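Local atomic coordinates of monooxygenase (Mycobacterium tuberculosis, PDB entry 5UQ4), a protein that catalyses the oxidative breakdown of heme, probably to mycobilins, with release of its iron, drawing electrons from a suitable donor. Residues 5-10 and 55-60. Residues are numbered along the deposited sequence; the frame is centred on the assembly and turned at random.
Sequences PVVKIN and FVVTHW
Val6 with Trp60, Lys8 with Thr58 and Asn10 with Val56 each exchange two backbone hydrogen bonds, making strands 6-10 and 55-60 antiparallel neighbours at 163°. The bonds at the Thr58 pair run from Lys8 N to Thr58 O and from Thr58 N to Lys8 O, both 3.0 Å. Val7 faces His59 and Ile9 faces Val57 in the non-hydrogen-bonded pairs between.

On the face carrying Ile9, its CG2 sits over the Phe55 ring, 3.9 Å from the centroid, a CH-pi contact. A chi1 of -54° sets CG1 beside the backbone N, alongside Val57 CG1, and turns CG2 anti to that N, over the ring. Val7 CG1 meets Val57 CG1 at 3.8 Å. The His59 imidazole lies beside the opposing strand, its edge toward Val6 O and Pro5 CB. The second subunit covers this face: its Phe95 stacks on Phe55, and its Leu45 packs on Val7.

On the other face Val6 CG1 presses against Trp60 CB. Lys8 bends off so that its NZ forms salt bridges with Glu94 and Asp63, while Trp60 meets Phe66 and Trp69 of helix 63-70. This sheet, with helices on one face and the second subunit on the other, fits the dimeric alpha-beta barrel of the antibiotic biosynthesis monooxygenase family.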
ATOM      1  N   PRO B   5      -1.822  13.233   3.089  1.00 30.24           N
ATOM      2  CA  PRO B   5      -1.811  12.298   1.958  1.00 26.66           C
ATOM      3  C   PRO B   5      -2.722  11.110   2.216  1.00 25.37           C
ATOM      4  O   PRO B   5      -3.006  10.746   3.363  1.00 26.46           O
ATOM      5  CB  PRO B   5      -0.338  11.875   1.856  1.00 23.52           C
ATOM      6  CG  PRO B   5       0.411  12.948   2.546  1.00 24.32           C
ATOM      7  CD  PRO B   5      -0.479  13.419   3.656  1.00 29.57           C
ATOM      8  N   VAL B   6      -3.177  10.509   1.119  1.00 24.01           N
ATOM      9  CA  VAL B   6      -4.257   9.540   1.157  1.00 21.87           C
ATOM     10  C   VAL B   6      -3.906   8.359   0.266  1.00 18.34           C
ATOM     11  O   VAL B   6      -3.237   8.495  -0.761  1.00 19.73           O
ATOM     12  CB  VAL B   6      -5.574  10.199   0.722  1.00 27.92           C
ATOM     13  CG1 VAL B   6      -5.414  10.770  -0.670  1.00 25.22           C
ATOM     14  CG2 VAL B   6      -6.741   9.213   0.749  1.00 33.79           C
ATOM     15  N   VAL B   7      -4.385   7.190   0.662  1.00 16.31           N
ATOM     16  CA  VAL B   7      -4.123   5.953  -0.057  1.00 11.58           C
ATOM     17  C   VAL B   7      -5.431   5.184  -0.188  1.00 11.45           C
ATOM     18  O   VAL B   7      -6.036   4.803   0.821  1.00 15.09           O
ATOM     19  CB  VAL B   7      -3.062   5.102   0.659  1.00 12.47           C
ATOM     20  CG1 VAL B   7      -3.111   3.677   0.156  1.00 13.90           C
ATOM     21  CG2 VAL B   7      -1.683   5.701   0.423  1.00 13.44           C
ATOM     22  N   LYS B   8      -5.859   4.948  -1.427  1.00 11.44           N
ATOM     23  CA  LYS B   8      -7.032   4.131  -1.709  1.00 20.61           C
ATOM     24  C   LYS B   8      -6.604   2.751  -2.189  1.00 22.04           C
ATOM     25  O   LYS B   8      -5.767   2.634  -3.090  1.00 23.01           O
ATOM     26  CB  LYS B   8      -7.928   4.788  -2.760  1.00 19.21           C
ATOM     27  CG  LYS B   8      -8.136   6.279  -2.604  1.00 23.71           C
ATOM     28  CD  LYS B   8      -8.792   6.595  -1.274  1.00 27.64           C
ATOM     29  CE  LYS B   8      -9.333   8.012  -1.267  1.00 29.23           C
ATOM     30  NZ  LYS B   8     -10.001   8.393   0.011  1.00 26.00           N
ATOM     31  N   ILE B   9      -7.189   1.715  -1.598  1.00 16.50           N
ATOM     32  CA  ILE B   9      -6.892   0.333  -1.953  1.00 20.58           C
ATOM     33  C   ILE B   9      -8.195  -0.347  -2.345  1.00 15.84           C
ATOM     34  O   ILE B   9      -9.103  -0.483  -1.517  1.00 20.42           O
ATOM     35  CB  ILE B   9      -6.207  -0.420  -0.803  1.00 20.58           C
ATOM     36  CG1 ILE B   9      -4.966   0.338  -0.328  1.00 18.71           C
ATOM     37  CG2 ILE B   9      -5.834  -1.831  -1.241  1.00 19.86           C
ATOM     38  CD1 ILE B   9      -4.225  -0.349   0.793  1.00 20.24           C
ATOM     39  N   ASN B  10      -8.283  -0.779  -3.600  1.00 14.72           N
ATOM     40  CA  ASN B  10      -9.414  -1.559  -4.086  1.00 17.43           C
ATOM     41  C   ASN B  10      -9.025  -3.034  -4.040  1.00 19.79           C
ATOM     42  O   ASN B  10      -8.174  -3.483  -4.814  1.00 16.01           O
ATOM     43  CB  ASN B  10      -9.810  -1.133  -5.499  1.00 14.08           C
ATOM     44  CG  ASN B  10     -11.162  -1.679  -5.916  1.00 22.18           C
ATOM     45  OD1 ASN B  10     -11.945  -2.137  -5.082  1.00 27.45           O
ATOM     46  ND2 ASN B  10     -11.443  -1.633  -7.211  1.00 26.91           N
ATOM     47  N   PHE B  55      -4.625  -6.200  -4.830  1.00 18.98           N
ATOM     48  CA  PHE B  55      -4.698  -4.880  -4.217  1.00 11.25           C
ATOM     49  C   PHE B  55      -4.355  -3.828  -5.263  1.00 13.65           C
ATOM     50  O   PHE B  55      -3.232  -3.803  -5.777  1.00 14.60           O
ATOM     51  CB  PHE B  55      -3.757  -4.775  -3.017  1.00 24.41           C
ATOM     52  CG  PHE B  55      -4.386  -5.176  -1.709  1.00 19.26           C
ATOM     53  CD1 PHE B  55      -5.640  -5.760  -1.674  1.00 13.79           C
ATOM     54  CD2 PHE B  55      -3.723  -4.957  -0.513  1.00 22.21           C
ATOM     55  CE1 PHE B  55      -6.217  -6.124  -0.474  1.00 14.36           C
ATOM     56  CE2 PHE B  55      -4.295  -5.322   0.691  1.00 23.26           C
ATOM     57  CZ  PHE B  55      -5.543  -5.906   0.711  1.00 16.39           C
ATOM     58  N   VAL B  56      -5.318  -2.968  -5.574  1.00 18.06           N
ATOM     59  CA  VAL B  56      -5.120  -1.846  -6.486  1.00 17.04           C
ATOM     60  C   VAL B  56      -4.912  -0.603  -5.630  1.00 14.89           C
ATOM     61  O   VAL B  56      -5.852  -0.110  -4.998  1.00 13.30           O
ATOM     62  CB  VAL B  56      -6.307  -1.678  -7.443  1.00 22.73           C
ATOM     63  CG1 VAL B  56      -5.973  -0.666  -8.531  1.00 20.49           C
ATOM     64  CG2 VAL B  56      -6.691  -3.017  -8.050  1.00 19.25           C
ATOM     65  N   VAL B  57      -3.682  -0.092  -5.608  1.00 12.98           N
ATOM     66  CA  VAL B  57      -3.275   0.964  -4.688  1.00 11.29           C
ATOM     67  C   VAL B  57      -2.998   2.235  -5.477  1.00 16.03           C
ATOM     68  O   VAL B  57      -2.288   2.206  -6.490  1.00 19.81           O
ATOM     69  CB  VAL B  57      -2.034   0.553  -3.877  1.00 20.76           C
ATOM     70  CG1 VAL B  57      -1.825   1.506  -2.712  1.00 11.29           C
ATOM     71  CG2 VAL B  57      -2.168  -0.884  -3.391  1.00 21.55           C
ATOM     72  N   THR B  58      -3.552   3.351  -5.007  1.00 17.80           N
ATOM     73  CA  THR B  58      -3.242   4.667  -5.545  1.00 15.50           C
ATOM     74  C   THR B  58      -2.929   5.614  -4.398  1.00 14.92           C
ATOM     75  O   THR B  58      -3.610   5.610  -3.368  1.00 16.18           O
ATOM     76  CB  THR B  58      -4.390   5.238  -6.390  1.00 17.03           C
ATOM     77  OG1 THR B  58      -5.649   4.923  -5.782  1.00 26.89           O
ATOM     78  CG2 THR B  58      -4.347   4.664  -7.798  1.00 22.07           C
ATOM     79  N   HIS B  59      -1.883   6.413  -4.586  1.00 16.05           N
ATOM     80  CA  HIS B  59      -1.443   7.404  -3.616  1.00 15.52           C
ATOM     81  C   HIS B  59      -1.801   8.789  -4.138  1.00 21.28           C
ATOM     82  O   HIS B  59      -1.527   9.107  -5.302  1.00 25.45           O
ATOM     83  CB  HIS B  59       0.063   7.291  -3.373  1.00 20.70           C
ATOM     84  CG  HIS B  59       0.547   8.031  -2.163  1.00 22.99           C
ATOM     85  ND1 HIS B  59       1.878   8.081  -1.812  1.00 22.18           N
ATOM     86  CD2 HIS B  59      -0.116   8.747  -1.224  1.00 19.57           C
ATOM     87  CE1 HIS B  59       2.016   8.797  -0.712  1.00 21.74           C
ATOM     88  NE2 HIS B  59       0.821   9.214  -0.334  1.00 17.71           N
ATOM     89  N   TRP B  60      -2.417   9.605  -3.281  1.00 16.48           N
ATOM     90  CA  TRP B  60      -2.905  10.918  -3.673  1.00 22.28           C
ATOM     91  C   TRP B  60      -2.479  11.966  -2.651  1.00 28.42           C
ATOM     92  O   TRP B  60      -2.149  11.655  -1.504  1.00 32.42           O
ATOM     93  CB  TRP B  60      -4.441  10.937  -3.820  1.00 16.40           C
ATOM     94  CG  TRP B  60      -4.959  10.091  -4.923  1.00 14.13           C
ATOM     95  CD1 TRP B  60      -5.282   8.771  -4.851  1.00 17.80           C
ATOM     96  CD2 TRP B  60      -5.258  10.510  -6.261  1.00 13.28           C
ATOM     97  NE1 TRP B  60      -5.735   8.329  -6.068  1.00 16.39           N
ATOM     98  CE2 TRP B  60      -5.732   9.378  -6.951  1.00 18.30           C
ATOM     99  CE3 TRP B  60      -5.154  11.727  -6.946  1.00 18.39           C
ATOM    100  CZ2 TRP B  60      -6.104   9.425  -8.295  1.00 17.75           C
ATOM    101  CZ3 TRP B  60      -5.526  11.773  -8.288  1.00 20.03           C
ATOM    102  CH2 TRP B  60      -5.995  10.629  -8.944  1.00 19.34           C
TER